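Cellulose-binding protein, X158 (Saccharophagus degradans, PDB 2X34) holds ubiquinone-8 in a YceI-like domain, consistent with a role in polyisoprenoid binding or transport, and is implicated in plant cell wall breakdown. Local coordinates at residues V78-D83 with V98-T103; I113-N118 with S133-K138. One frame throughout, in Å; residues are numbered along the deposited sequence.

Interaction 1: residues V78-D83 with V98-T103; sequences VTVPVD and VDVSAT. With UQ8 (Ubiquinone-8), chain C.
Thr79 and Thr103 form an antiparallel hydrogen-bonded pair, with Thr79 N to Thr103 O and Thr103 N to Thr79 O both 2.9 Å, while the two strand segments run at 147° to one another. The exchange does not continue to Pro81, which has no N-H to offer Ser101 O. On the face carrying Val78, Val80, Val100 and Ala102, small apolar groups mesh. Val80 divides its branches: CG1, anti to the backbone N (chi1 -178°), meets Val100 CG1 at 3.7 Å, and CG2 packs on Ala102 CB at 3.5 Å. That CG2 also lies 3.7 Å from UQ8 C40, a methyl branch of the isoprenoid tail. Val78 CG1 likewise bridges, 3.9 Å from Ala102 CB and 3.6 Å from UQ8 C33. Alanine suits position 102 because its single methyl fits between the two valines and leaves room for the tail. Replacing Val78 by an alanine would probably open a gap beside UQ8 C33 and leave Ala102 CB less covered. Beta-branched valines suit an extended backbone, and here Val78 and Val80 line the apolar interior of an antiparallel, lipocalin-like YceI barrel that encloses a polyisoprenoid chain.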
# COMPACT_ATOMS: atom_id res chain seq x y z
N VAL A 78 -6.33 1.64 -3.53
CA VAL A 78 -6.00 3.04 -3.28
C VAL A 78 -6.25 3.78 -4.58
O VAL A 78 -5.79 3.34 -5.61
CB VAL A 78 -4.54 3.25 -2.89
CG1 VAL A 78 -4.27 4.75 -2.58
CG2 VAL A 78 -4.17 2.38 -1.70
N THR A 79 -6.94 4.90 -4.49
CA THR A 79 -7.24 5.72 -5.66
C THR A 79 -6.79 7.15 -5.40
O THR A 79 -7.01 7.69 -4.31
CB THR A 79 -8.74 5.73 -5.97
OG1 THR A 79 -9.45 6.25 -4.84
CG2 THR A 79 -9.23 4.32 -6.29
N VAL A 80 -6.17 7.75 -6.41
CA VAL A 80 -5.51 9.05 -6.26
C VAL A 80 -5.68 9.79 -7.56
O VAL A 80 -5.25 9.28 -8.61
CB VAL A 80 -3.99 8.87 -6.06
CG1 VAL A 80 -3.31 10.22 -5.86
CG2 VAL A 80 -3.67 7.90 -4.88
N PRO A 81 -6.29 10.99 -7.53
CA PRO A 81 -6.35 11.79 -8.76
C PRO A 81 -4.98 12.32 -9.05
O PRO A 81 -4.26 12.71 -8.14
CB PRO A 81 -7.27 12.95 -8.40
CG PRO A 81 -7.14 13.08 -6.92
CD PRO A 81 -6.87 11.71 -6.38
N VAL A 82 -4.62 12.34 -10.33
CA VAL A 82 -3.27 12.73 -10.74
C VAL A 82 -3.38 13.75 -11.87
O VAL A 82 -4.32 13.67 -12.68
CB VAL A 82 -2.53 11.43 -11.18
CG1 VAL A 82 -1.38 11.72 -12.07
CG2 VAL A 82 -2.11 10.64 -9.91
N ASP A 83 -2.44 14.70 -11.92
CA ASP A 83 -2.30 15.63 -13.03
C ASP A 83 -1.35 15.02 -14.07
O ASP A 83 -0.14 15.02 -13.89
CB ASP A 83 -1.76 16.97 -12.51
CG ASP A 83 -1.61 18.03 -13.60
OD1 ASP A 83 -1.59 17.71 -14.80
OD2 ASP A 83 -1.47 19.20 -13.22
N VAL A 98 4.03 15.62 -4.54
CA VAL A 98 2.63 15.74 -4.85
C VAL A 98 1.88 15.50 -3.54
O VAL A 98 2.06 14.46 -2.89
CB VAL A 98 2.20 14.76 -5.97
CG1 VAL A 98 0.71 14.83 -6.19
CG2 VAL A 98 2.93 15.08 -7.28
N ASP A 99 1.09 16.49 -3.13
CA ASP A 99 0.27 16.38 -1.94
C ASP A 99 -1.03 15.68 -2.36
O ASP A 99 -1.72 16.15 -3.26
CB ASP A 99 -0.03 17.77 -1.38
CG ASP A 99 1.22 18.47 -0.83
OD1 ASP A 99 2.12 17.81 -0.29
OD2 ASP A 99 1.26 19.71 -0.91
N VAL A 100 -1.36 14.55 -1.75
CA VAL A 100 -2.53 13.77 -2.16
C VAL A 100 -3.48 13.53 -1.00
O VAL A 100 -3.06 13.42 0.15
CB VAL A 100 -2.14 12.38 -2.75
CG1 VAL A 100 -1.20 12.52 -3.94
CG2 VAL A 100 -1.56 11.50 -1.68
N SER A 101 -4.77 13.49 -1.34
CA SER A 101 -5.80 12.92 -0.50
C SER A 101 -6.15 11.61 -1.18
O SER A 101 -7.02 11.56 -2.04
CB SER A 101 -7.01 13.86 -0.43
OG SER A 101 -6.72 15.01 0.37
N ALA A 102 -5.41 10.55 -0.85
CA ALA A 102 -5.63 9.24 -1.47
C ALA A 102 -6.75 8.47 -0.74
O ALA A 102 -6.75 8.44 0.51
CB ALA A 102 -4.28 8.44 -1.47
N THR A 103 -7.69 7.87 -1.47
CA THR A 103 -8.68 7.02 -0.81
C THR A 103 -8.17 5.60 -0.69
O THR A 103 -7.68 5.03 -1.66
CB THR A 103 -10.12 7.08 -1.45
OG1 THR A 103 -10.12 6.42 -2.73
CG2 THR A 103 -10.57 8.51 -1.63
C45 UQ8 C . 1.17 10.35 -7.97
C44 UQ8 C . 1.08 9.31 -9.02
C46 UQ8 C . 1.72 9.65 -10.35
C43 UQ8 C . 0.48 8.11 -8.82
C42 UQ8 C . -0.19 7.63 -7.54
C41 UQ8 C . 0.24 6.17 -7.32
C39 UQ8 C . -0.42 5.59 -6.11
C40 UQ8 C . -1.82 5.08 -6.30
C38 UQ8 C . 0.21 5.57 -4.92
C37 UQ8 C . -0.37 5.01 -3.64
C36 UQ8 C . -0.54 6.16 -2.65
C34 UQ8 C . -0.91 5.75 -1.23
C35 UQ8 C . -0.99 6.86 -0.21
C33 UQ8 C . -1.14 4.47 -0.90
C32 UQ8 C . -1.55 4.03 0.52
C31 UQ8 C . -0.81 2.74 0.90
C29 UQ8 C . -1.45 2.06 2.10
C30 UQ8 C . -1.56 2.79 3.42
C28 UQ8 C . -1.89 0.80 1.95
C27 UQ8 C . -2.53 -0.03 3.07
C26 UQ8 C . -1.53 -1.16 3.34
C24 UQ8 C . -2.02 -2.20 4.35
C25 UQ8 C . -3.11 -3.17 3.98
C23 UQ8 C . -1.42 -2.21 5.54
C22 UQ8 C . -1.71 -3.13 6.72
C21 UQ8 C . -2.58 -2.40 7.76
C19 UQ8 C . -2.59 -3.01 9.16
C20 UQ8 C . -3.31 -2.24 10.23
C18 UQ8 C . -1.97 -4.18 9.45
C17 UQ8 C . -1.98 -4.80 10.86
C16 UQ8 C . -0.63 -5.49 11.03
C14 UQ8 C . -0.30 -6.17 12.36
C15 UQ8 C . -0.14 -5.35 13.62
C13 UQ8 C . -0.13 -7.53 12.36
C12 UQ8 C . 0.22 -8.36 13.60
C11 UQ8 C . 1.25 -9.46 13.26
C9 UQ8 C . 1.63 -10.18 14.52
C10 UQ8 C . 2.65 -9.51 15.42
C8 UQ8 C . 1.05 -11.37 14.78
C7 UQ8 C . 1.26 -12.27 15.99
C6 UQ8 C . 1.70 -13.63 15.53
C1 UQ8 C . 0.79 -14.69 14.99
C1M UQ8 C . -0.71 -14.56 14.91
C2 UQ8 C . 1.40 -15.99 14.56
O2 UQ8 C . 0.68 -16.89 14.13
C3 UQ8 C . 2.85 -16.24 14.64
O3 UQ8 C . 3.36 -17.45 14.19
C3M UQ8 C . 2.91 -18.74 14.65
C4 UQ8 C . 3.72 -15.16 15.16
O4 UQ8 C . 5.09 -15.28 15.23
C4M UQ8 C . 5.70 -16.43 15.82
C5 UQ8 C . 3.15 -13.90 15.59
O5 UQ8 C . 3.92 -13.03 15.96

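Interaction 2: residues I113-N118 with S133-K138. With UQ8 (Ubiquinone-8), chain C.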
# COMPACT_ATOMS: atom_id res chain seq x y z
N ILE A 113 -6.15 9.01 3.05
CA ILE A 113 -4.76 9.19 3.50
C ILE A 113 -4.24 10.50 2.91
O ILE A 113 -4.05 10.62 1.69
CB ILE A 113 -3.89 8.02 3.04
CG1 ILE A 113 -4.42 6.71 3.61
CG2 ILE A 113 -2.40 8.22 3.44
CD1 ILE A 113 -3.83 5.55 2.97
N ASP A 114 -4.03 11.48 3.78
CA ASP A 114 -3.47 12.77 3.39
C ASP A 114 -1.98 12.69 3.60
O ASP A 114 -1.51 12.62 4.74
CB ASP A 114 -4.01 13.90 4.25
CG ASP A 114 -5.46 14.18 3.98
OD1 ASP A 114 -5.79 14.49 2.82
OD2 ASP A 114 -6.27 14.05 4.93
N THR A 115 -1.23 12.64 2.51
CA THR A 115 0.19 12.43 2.62
C THR A 115 0.85 13.08 1.41
O THR A 115 0.14 13.60 0.54
CB THR A 115 0.51 10.93 2.73
OG1 THR A 115 1.89 10.73 3.09
CG2 THR A 115 0.19 10.18 1.42
N GLN A 116 2.18 13.00 1.36
CA GLN A 116 2.95 13.51 0.24
C GLN A 116 3.67 12.35 -0.47
O GLN A 116 4.32 11.52 0.18
CB GLN A 116 3.96 14.51 0.80
CG GLN A 116 4.63 15.39 -0.22
CD GLN A 116 5.36 16.54 0.46
OE1 GLN A 116 6.37 16.33 1.13
NE2 GLN A 116 4.84 17.77 0.30
N LEU A 117 3.59 12.34 -1.78
CA LEU A 117 4.27 11.37 -2.62
C LEU A 117 5.44 12.04 -3.34
O LEU A 117 5.43 13.25 -3.60
CB LEU A 117 3.29 10.79 -3.64
CG LEU A 117 2.01 10.17 -3.08
CD1 LEU A 117 1.23 9.51 -4.24
CD2 LEU A 117 2.36 9.16 -1.97
N ASN A 118 6.46 11.24 -3.61
CA ASN A 118 7.55 11.63 -4.46
C ASN A 118 7.30 10.93 -5.78
O ASN A 118 7.05 9.71 -5.80
CB ASN A 118 8.88 11.20 -3.89
CG ASN A 118 10.05 11.69 -4.71
OD1 ASN A 118 10.38 11.10 -5.74
ND2 ASN A 118 10.66 12.81 -4.29
N SER A 133 7.39 10.68 2.92
CA SER A 133 7.59 10.71 4.36
C SER A 133 7.16 9.41 4.96
O SER A 133 6.33 8.70 4.38
CB SER A 133 6.78 11.84 4.99
OG SER A 133 5.74 12.28 4.13
N PRO A 134 7.67 9.10 6.15
CA PRO A 134 7.11 7.93 6.80
C PRO A 134 5.60 8.10 6.92
O PRO A 134 5.10 9.22 7.10
CB PRO A 134 7.83 7.91 8.16
CG PRO A 134 9.13 8.70 7.89
CD PRO A 134 8.66 9.79 7.00
N LEU A 135 4.91 6.99 6.74
CA LEU A 135 3.45 6.93 6.62
C LEU A 135 2.99 5.90 7.65
O LEU A 135 3.53 4.79 7.70
CB LEU A 135 3.08 6.46 5.21
CG LEU A 135 1.62 6.33 4.79
CD1 LEU A 135 0.89 7.65 4.99
CD2 LEU A 135 1.52 5.85 3.33
N LEU A 136 2.06 6.29 8.51
CA LEU A 136 1.48 5.39 9.52
C LEU A 136 -0.01 5.13 9.24
O LEU A 136 -0.76 6.04 8.89
CB LEU A 136 1.62 6.01 10.91
CG LEU A 136 3.02 6.36 11.42
CD1 LEU A 136 2.92 7.12 12.74
CD2 LEU A 136 3.90 5.13 11.60
N ILE A 137 -0.41 3.88 9.40
CA ILE A 137 -1.81 3.46 9.37
C ILE A 137 -2.21 3.07 10.79
O ILE A 137 -1.46 2.35 11.45
CB ILE A 137 -1.99 2.21 8.46
CG1 ILE A 137 -1.81 2.57 6.99
CG2 ILE A 137 -3.38 1.55 8.69
CD1 ILE A 137 -2.48 3.86 6.55
N LYS A 138 -3.36 3.56 11.26
CA LYS A 138 -3.91 3.16 12.55
C LYS A 138 -4.99 2.12 12.29
O LYS A 138 -5.94 2.38 11.54
CB LYS A 138 -4.49 4.35 13.29
CG LYS A 138 -3.45 5.41 13.67
CD LYS A 138 -4.10 6.65 14.23
CE LYS A 138 -3.04 7.66 14.74
NZ LYS A 138 -1.99 6.99 15.58
C45 UQ8 C . 1.17 10.35 -7.97
C44 UQ8 C . 1.08 9.31 -9.02
C46 UQ8 C . 1.72 9.65 -10.35
C43 UQ8 C . 0.48 8.11 -8.82
C42 UQ8 C . -0.19 7.63 -7.54
C41 UQ8 C . 0.24 6.17 -7.32
C39 UQ8 C . -0.42 5.59 -6.11
C40 UQ8 C . -1.82 5.08 -6.30
C38 UQ8 C . 0.21 5.57 -4.92
C37 UQ8 C . -0.37 5.01 -3.64
C36 UQ8 C . -0.54 6.16 -2.65
C34 UQ8 C . -0.91 5.75 -1.23
C35 UQ8 C . -0.99 6.86 -0.21
C33 UQ8 C . -1.14 4.47 -0.90
C32 UQ8 C . -1.55 4.03 0.52
C31 UQ8 C . -0.81 2.74 0.90
C29 UQ8 C . -1.45 2.06 2.10
C30 UQ8 C . -1.56 2.79 3.42
C28 UQ8 C . -1.89 0.80 1.95
C27 UQ8 C . -2.53 -0.03 3.07
C26 UQ8 C . -1.53 -1.16 3.34
C24 UQ8 C . -2.02 -2.20 4.35
C25 UQ8 C . -3.11 -3.17 3.98
C23 UQ8 C . -1.42 -2.21 5.54
C22 UQ8 C . -1.71 -3.13 6.72
C21 UQ8 C . -2.58 -2.40 7.76
C19 UQ8 C . -2.59 -3.01 9.16
C20 UQ8 C . -3.31 -2.24 10.23
C18 UQ8 C . -1.97 -4.18 9.45
C17 UQ8 C . -1.98 -4.80 10.86
C16 UQ8 C . -0.63 -5.49 11.03
C14 UQ8 C . -0.30 -6.17 12.36
C15 UQ8 C . -0.14 -5.35 13.62
C13 UQ8 C . -0.13 -7.53 12.36
C12 UQ8 C . 0.22 -8.36 13.60
C11 UQ8 C . 1.25 -9.46 13.26
C9 UQ8 C . 1.63 -10.18 14.52
C10 UQ8 C . 2.65 -9.51 15.42
C8 UQ8 C . 1.05 -11.37 14.78
C7 UQ8 C . 1.26 -12.27 15.99
C6 UQ8 C . 1.70 -13.63 15.53
C1 UQ8 C . 0.79 -14.69 14.99
C1M UQ8 C . -0.71 -14.56 14.91
C2 UQ8 C . 1.40 -15.99 14.56
O2 UQ8 C . 0.68 -16.89 14.13
C3 UQ8 C . 2.85 -16.24 14.64
O3 UQ8 C . 3.36 -17.45 14.19
C3M UQ8 C . 2.91 -18.74 14.65
C4 UQ8 C . 3.72 -15.16 15.16
O4 UQ8 C . 5.09 -15.28 15.23
C4M UQ8 C . 5.70 -16.43 15.82
C5 UQ8 C . 3.15 -13.90 15.59
O5 UQ8 C . 3.92 -13.03 15.96
O HOH W 1 4.51 9.94 2.66
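Ile113 and Thr115 meet Leu135 across a hairpin whose arms have parted: the axes of strand segments 113-118 and 135-138 stay 9.1 Å apart at their closest, nearly antiparallel at 165°, so side chains and water make the contact. The apolar part centres on Leu135 CD1. It lies 3.7 Å from Ile113 CG2, the side chains crossing at about a right angle, and also rests against CB and OG1 of Thr115. Leucine suits this place because its branched end spans the distance between the backbones; it also touches Phe168 of strand 163-173. Farther along, the CD1 methyls of Ile113 and Ile137 approach each other.

The polar part is built around one water at the fork where the strands separate. This water donates to Gln116 O at 2.9 Å and accepts from Ser133 N at 3.0 Å, bridging two backbone atoms that are themselves 4.2 Å apart. A third bond links it to Thr115 OG1 at 2.8 Å. Thr115 can serve two surroundings because OG1 is turned anti to the backbone N (chi1 -169°), which puts the hydroxyl at the water and lets CG2 reach UQ8 C35. The amide end of Gln116 is engaged by Asp99 on the adjoining strand.

The ligand completes the packing. UQ8 C30, a methyl branch of the tail, sits against both isoleucine ends, 3.4 Å from Ile137 CD1 and 3.6 Å from Ile113 CD1. The CD1 methyl at the end of each isoleucine lets the two separated strands touch the same tail methyl, and Leu117 CD1 covers the tail near its terminal methyl C45. The arrangement is that of a splayed beta hairpin in the wall of a lipocalin-like barrel, its inward residues lining the ubiquinone-8 pocket.

In the fold
Interactions 1 and 2 are successive parts of one barrel wall, their centres 11 Å apart, because strands 95-106 and 109-121 are neighbours in the sheet. Ala102 O and Ile113 N, 2.7 Å apart, make a probable backbone hydrogen bond between them, and Ser101 OG and Asp114 OD1, also at 2.7 Å, a probable side-chain hydrogen bond. Toward the ligand, Val100 CG1 packs 3.9 Å from Leu117 CD1. The two contacts share UQ8 C35: Ala102 CB of interaction 1 and Thr115 CG2 of interaction 2 each lie 3.9 Å from this methyl. Together they line part of the isoprenoid tail's pocket, whereas Arg62 and Lys20 supply hydrogen bonds to the ubiquinone-8.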